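Long-range contacts in malonyl CoA-acyl carrier protein transacylase (Mycobacterium tuberculosis, PDB 2QC3), which transfers the malonyl group from coenzyme A to holo acyl carrier protein, supplying malonyl-ACP for fatty acid biosynthesis: residues T264-F269 against R281-V286; P270-L275 against A288-S293. All coordinates share one frame; numbering follows the deposited sequence.

Interactions 1 and 2 lie at the two ends of one beta-alpha-beta unit: strand 263-268, helix 275-282 and edge strand 288-290. They bury similar areas (173 and 177 Å²), away from the probable catalytic residues, with no hydrogen bond across either. Interaction 1 has two buried and no exposed touching residues; interaction 2 mixes buried Pro270 and Val291 with exposed Ala290 and Lys292. Branched aliphatic side chains carry interaction 1, whereas a proline ring against a carbonyl oxygen dominates interaction 2. A probable hydrogen bond from Arg289 N to Ile266 O (2.7 Å) joins their segments as neighbouring strands of one sheet. Glu268 OE2, probably bonded to Gly273 N at 2.9 Å, adds a second link.

Interaction 1 of 2, residues T264-F269 against R281-V286; sequences TAIVEF and RELRGV
Val286 N donates to Leu283 O at 3.3 Å, closing a type II turn that sets the side chains of both residues toward strand 263-268. Gly285 adopts the positive phi of 91° expected at the third position of such a turn. No hydrogen bond crosses to the strand; apart from one methyl lying on a peptide, the touching groups are aliphatic side chains. Ile266 CD1 approaches Leu283 CD1 at 3.3 Å, tighter than usual van der Waals packing, a closeness to be read with caution at 2.3 Å resolution. The same isoleucine also touches Val286, CG1 to CG1 at 3.8 Å, and crosses both partners at about a right angle. Val286 has CG1 anti to the backbone N (chi1 -177°), which carries this methyl over the face of the Thr264-Ala265 peptide: CG1 stands 3.4 Å from Ala265 N and 3.5 Å from Thr264 C.

Arg284 NE reaches back to Arg281 O at 3.2 Å with a bent N-H...O angle of 142°, tying Arg284 to a residue before the turn. Leu283 also packs on Leu258 and Arg259 of helix 251-260. Ile266, its backbone bonded to Pro287 and Arg289, rests its side chain on Ala4 and Leu6 of strand 2-7 as well. This is the packing of a beta-alpha-beta crossover, where the connection from helix 275-282 turns back to the neighbouring parallel strand.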
loop_
_atom_site.group_PDB
_atom_site.type_symbol
_atom_site.label_atom_id
_atom_site.label_comp_id
_atom_site.label_asym_id
_atom_site.label_seq_id
_atom_site.Cartn_x
_atom_site.Cartn_y
_atom_site.Cartn_z
ATOM N N THR A 264 -6.251 -0.241 -20.151
ATOM C CA THR A 264 -6.898 0.851 -20.860
ATOM C C THR A 264 -7.407 1.949 -19.939
ATOM O O THR A 264 -7.906 2.976 -20.401
ATOM C CB THR A 264 -8.067 0.322 -21.704
ATOM O OG1 THR A 264 -9.111 -0.151 -20.840
ATOM C CG2 THR A 264 -7.586 -0.822 -22.588
ATOM N N ALA A 265 -7.280 1.738 -18.635
ATOM C CA ALA A 265 -7.727 2.725 -17.668
ATOM C C ALA A 265 -7.129 2.423 -16.301
ATOM O O ALA A 265 -6.909 1.264 -15.951
ATOM C CB ALA A 265 -9.245 2.730 -17.593
ATOM N N ILE A 266 -6.860 3.472 -15.533
ATOM C CA ILE A 266 -6.284 3.311 -14.205
ATOM C C ILE A 266 -7.219 3.856 -13.138
ATOM O O ILE A 266 -7.683 4.992 -13.229
ATOM C CB ILE A 266 -4.953 4.076 -14.056
ATOM C CG1 ILE A 266 -3.960 3.648 -15.138
ATOM C CG2 ILE A 266 -4.393 3.857 -12.654
ATOM C CD1 ILE A 266 -3.623 2.191 -15.122
ATOM N N VAL A 267 -7.484 3.051 -12.118
ATOM C CA VAL A 267 -8.334 3.490 -11.029
ATOM C C VAL A 267 -7.553 3.327 -9.735
ATOM O O VAL A 267 -7.095 2.227 -9.407
ATOM C CB VAL A 267 -9.633 2.654 -10.936
ATOM C CG1 VAL A 267 -10.505 3.181 -9.800
ATOM C CG2 VAL A 267 -10.385 2.701 -12.258
ATOM N N GLU A 268 -7.371 4.428 -9.017
ATOM C CA GLU A 268 -6.667 4.378 -7.749
ATOM C C GLU A 268 -7.711 4.558 -6.672
ATOM O O GLU A 268 -8.513 5.497 -6.714
ATOM C CB GLU A 268 -5.600 5.478 -7.648
ATOM C CG GLU A 268 -5.059 5.690 -6.227
ATOM C CD GLU A 268 -3.756 6.481 -6.178
ATOM O OE1 GLU A 268 -3.518 7.327 -7.063
ATOM O OE2 GLU A 268 -2.968 6.262 -5.237
ATOM N N PHE A 269 -7.712 3.634 -5.722
ATOM C CA PHE A 269 -8.662 3.666 -4.624
ATOM C C PHE A 269 -8.203 4.614 -3.522
ATOM O O PHE A 269 -7.028 4.971 -3.448
ATOM C CB PHE A 269 -8.837 2.259 -4.053
ATOM C CG PHE A 269 -9.632 1.346 -4.929
ATOM C CD1 PHE A 269 -9.124 0.909 -6.143
ATOM C CD2 PHE A 269 -10.902 0.932 -4.545
ATOM C CE1 PHE A 269 -9.866 0.077 -6.963
ATOM C CE2 PHE A 269 -11.653 0.098 -5.363
ATOM C CZ PHE A 269 -11.135 -0.330 -6.572
ATOM N N ARG A 281 2.997 7.657 -15.972
ATOM C CA ARG A 281 4.285 7.800 -16.628
ATOM C C ARG A 281 4.665 6.653 -17.560
ATOM O O ARG A 281 5.289 6.876 -18.596
ATOM C CB ARG A 281 5.386 8.015 -15.583
ATOM C CG ARG A 281 6.683 8.543 -16.175
ATOM C CD ARG A 281 7.748 8.845 -15.118
ATOM N NE ARG A 281 7.440 10.012 -14.291
ATOM C CZ ARG A 281 6.703 9.982 -13.183
ATOM N NH1 ARG A 281 6.186 8.839 -12.751
ATOM N NH2 ARG A 281 6.488 11.097 -12.500
ATOM N N GLU A 282 4.287 5.430 -17.204
ATOM C CA GLU A 282 4.621 4.278 -18.034
ATOM C C GLU A 282 3.465 3.906 -18.954
ATOM O O GLU A 282 3.675 3.378 -20.047
ATOM C CB GLU A 282 4.993 3.077 -17.159
ATOM C CG GLU A 282 5.933 3.406 -16.003
ATOM C CD GLU A 282 7.192 4.130 -16.435
ATOM O OE1 GLU A 282 7.908 4.649 -15.551
ATOM O OE2 GLU A 282 7.472 4.179 -17.652
ATOM N N LEU A 283 2.245 4.180 -18.507
ATOM C CA LEU A 283 1.057 3.874 -19.293
ATOM C C LEU A 283 0.526 5.172 -19.884
ATOM O O LEU A 283 -0.557 5.623 -19.528
ATOM C CB LEU A 283 -0.014 3.241 -18.403
ATOM C CG LEU A 283 0.421 2.033 -17.571
ATOM C CD1 LEU A 283 -0.717 1.608 -16.668
ATOM C CD2 LEU A 283 0.841 0.894 -18.479
ATOM N N ARG A 284 1.298 5.771 -20.784
ATOM C CA ARG A 284 0.908 7.030 -21.405
ATOM C C ARG A 284 -0.299 6.886 -22.322
ATOM O O ARG A 284 -0.399 5.933 -23.087
ATOM C CB ARG A 284 2.088 7.611 -22.187
ATOM C CG ARG A 284 3.291 7.921 -21.319
ATOM C CD ARG A 284 4.474 8.391 -22.148
ATOM N NE ARG A 284 5.669 8.551 -21.322
ATOM C CZ ARG A 284 6.886 8.799 -21.798
ATOM N NH1 ARG A 284 7.082 8.915 -23.105
ATOM N NH2 ARG A 284 7.910 8.926 -20.962
ATOM N N GLY A 285 -1.214 7.845 -22.235
ATOM C CA GLY A 285 -2.404 7.805 -23.063
ATOM C C GLY A 285 -3.529 7.070 -22.367
ATOM O O GLY A 285 -4.636 6.961 -22.900
ATOM N N VAL A 286 -3.244 6.570 -21.168
ATOM C CA VAL A 286 -4.236 5.844 -20.387
ATOM C C VAL A 286 -4.868 6.759 -19.346
ATOM O O VAL A 286 -4.181 7.310 -18.492
ATOM C CB VAL A 286 -3.600 4.636 -19.655
ATOM C CG1 VAL A 286 -4.676 3.845 -18.914
ATOM C CG2 VAL A 286 -2.865 3.752 -20.651
#

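Interaction 2 of 2, residues P270-L275 against A288-S293; sequences PPAGTL and ARAVKS
Segments 270-275 and 288-293 run in opposite senses where they meet: the CA atoms of Pro270 and Lys292 are 5.4 Å apart, those of Ala272 and Ala290 5.9 Å. No hydrogen bond spans them. Val291 O lies 3.3 Å from Pro270 N, but the proline nitrogen has no hydrogen to share. Instead the carbonyl oxygen sits over one face of the pyrrolidine ring, 3.0 Å from both Pro270 CB and Pro270 CD, so the oxygen of this buried residue faces C-H groups rather than an N-H. The Val291 side chain crosses the ring obliquely; its CG1, anti to the backbone N (chi1 180°), approaches Pro270 CD at 3.6 Å. Further along, the methyls of Ala272 and Ala290 meet more loosely, CB to CB at 4.2 Å, at the margin of the contact. Lys292 comes near through CA, 4.4 Å from Pro270 CB, while its side chain leads away to a weak bond with Ser293 OG and a long, weak ion pair with Asp296.

The peptide bond before Pro271 is cis, and Pro271, turned away from 288-293 at CB, packs on Ile64 and Ala67 of helix 57-77. Pro270 touches Ala71 of that helix and bonds Thr68 OG1 through its O, while Val291 rests on Val267 of strand 263-268.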
loop_
_atom_site.group_PDB
_atom_site.type_symbol
_atom_site.label_atom_id
_atom_site.label_comp_id
_atom_site.label_asym_id
_atom_site.label_seq_id
_atom_site.Cartn_x
_atom_site.Cartn_y
_atom_site.Cartn_z
ATOM N N PRO A 270 -9.138 5.064 -2.670
ATOM C CA PRO A 270 -8.789 5.971 -1.573
ATOM C C PRO A 270 -8.111 5.233 -0.417
ATOM O O PRO A 270 -8.251 4.023 -0.276
ATOM C CB PRO A 270 -10.143 6.556 -1.165
ATOM C CG PRO A 270 -11.088 5.450 -1.474
ATOM C CD PRO A 270 -10.602 4.993 -2.834
ATOM N N PRO A 271 -7.336 5.956 0.404
ATOM C CA PRO A 271 -7.108 7.394 0.245
ATOM C C PRO A 271 -6.141 7.633 -0.913
ATOM O O PRO A 271 -4.942 7.403 -0.787
ATOM C CB PRO A 271 -6.524 7.797 1.595
ATOM C CG PRO A 271 -5.774 6.563 2.015
ATOM C CD PRO A 271 -6.739 5.461 1.659
ATOM N N ALA A 272 -6.681 8.079 -2.044
ATOM C CA ALA A 272 -5.889 8.345 -3.239
ATOM C C ALA A 272 -4.555 8.994 -2.895
ATOM O O ALA A 272 -4.496 9.942 -2.109
ATOM C CB ALA A 272 -6.672 9.239 -4.189
ATOM N N GLY A 273 -3.487 8.476 -3.490
ATOM C CA GLY A 273 -2.166 9.014 -3.237
ATOM C C GLY A 273 -1.458 9.480 -4.495
ATOM O O GLY A 273 -1.886 10.432 -5.142
ATOM N N THR A 274 -0.377 8.796 -4.847
ATOM C CA THR A 274 0.404 9.153 -6.022
ATOM C C THR A 274 0.552 7.997 -7.010
ATOM O O THR A 274 1.235 8.131 -8.021
ATOM C CB THR A 274 1.820 9.614 -5.610
ATOM O OG1 THR A 274 2.514 8.520 -4.993
ATOM C CG2 THR A 274 1.741 10.775 -4.613
ATOM N N LEU A 275 -0.084 6.867 -6.731
ATOM C CA LEU A 275 0.037 5.714 -7.625
ATOM C C LEU A 275 -0.452 6.017 -9.038
ATOM O O LEU A 275 0.158 5.595 -10.018
ATOM C CB LEU A 275 -0.723 4.509 -7.055
ATOM C CG LEU A 275 -0.310 4.101 -5.639
ATOM C CD1 LEU A 275 -0.996 2.783 -5.259
ATOM C CD2 LEU A 275 1.208 3.964 -5.571
ATOM N N ALA A 288 -6.716 8.035 -16.025
ATOM C CA ALA A 288 -6.694 7.588 -14.642
ATOM C C ALA A 288 -7.821 8.250 -13.859
ATOM O O ALA A 288 -8.274 9.344 -14.201
ATOM C CB ALA A 288 -5.352 7.923 -14.011
ATOM N N ARG A 289 -8.273 7.578 -12.809
ATOM C CA ARG A 289 -9.337 8.094 -11.965
ATOM C C ARG A 289 -8.944 7.950 -10.502
ATOM O O ARG A 289 -8.645 6.850 -10.032
ATOM C CB ARG A 289 -10.640 7.336 -12.231
ATOM C CG ARG A 289 -11.281 7.640 -13.579
ATOM C CD ARG A 289 -11.784 9.080 -13.646
ATOM N NE ARG A 289 -12.459 9.367 -14.909
ATOM C CZ ARG A 289 -12.992 10.544 -15.228
ATOM N NH1 ARG A 289 -12.933 11.559 -14.373
ATOM N NH2 ARG A 289 -13.585 10.708 -16.403
ATOM N N ALA A 290 -8.937 9.072 -9.793
ATOM C CA ALA A 290 -8.592 9.099 -8.381
ATOM C C ALA A 290 -9.870 9.066 -7.558
ATOM O O ALA A 290 -10.589 10.063 -7.483
ATOM C CB ALA A 290 -7.801 10.362 -8.061
ATOM N N VAL A 291 -10.157 7.923 -6.947
ATOM C CA VAL A 291 -11.362 7.789 -6.145
ATOM C C VAL A 291 -11.185 8.363 -4.747
ATOM O O VAL A 291 -10.492 7.791 -3.907
ATOM C CB VAL A 291 -11.796 6.317 -6.026
ATOM C CG1 VAL A 291 -13.057 6.210 -5.176
ATOM C CG2 VAL A 291 -12.035 5.739 -7.407
ATOM N N LYS A 292 -11.816 9.502 -4.501
ATOM C CA LYS A 292 -11.737 10.139 -3.197
ATOM C C LYS A 292 -13.128 10.406 -2.650
ATOM O O LYS A 292 -13.275 10.904 -1.537
ATOM C CB LYS A 292 -10.935 11.440 -3.287
ATOM C CG LYS A 292 -11.048 12.161 -4.621
ATOM C CD LYS A 292 -12.464 12.618 -4.904
ATOM C CE LYS A 292 -12.530 13.399 -6.204
ATOM N NZ LYS A 292 -13.889 13.958 -6.449
ATOM N N SER A 293 -14.146 10.071 -3.438
ATOM C CA SER A 293 -15.529 10.257 -3.024
ATOM C C SER A 293 -16.480 9.321 -3.759
ATOM O O SER A 293 -16.262 8.984 -4.922
ATOM C CB SER A 293 -15.966 11.716 -3.229
ATOM O OG SER A 293 -15.986 12.077 -4.601
#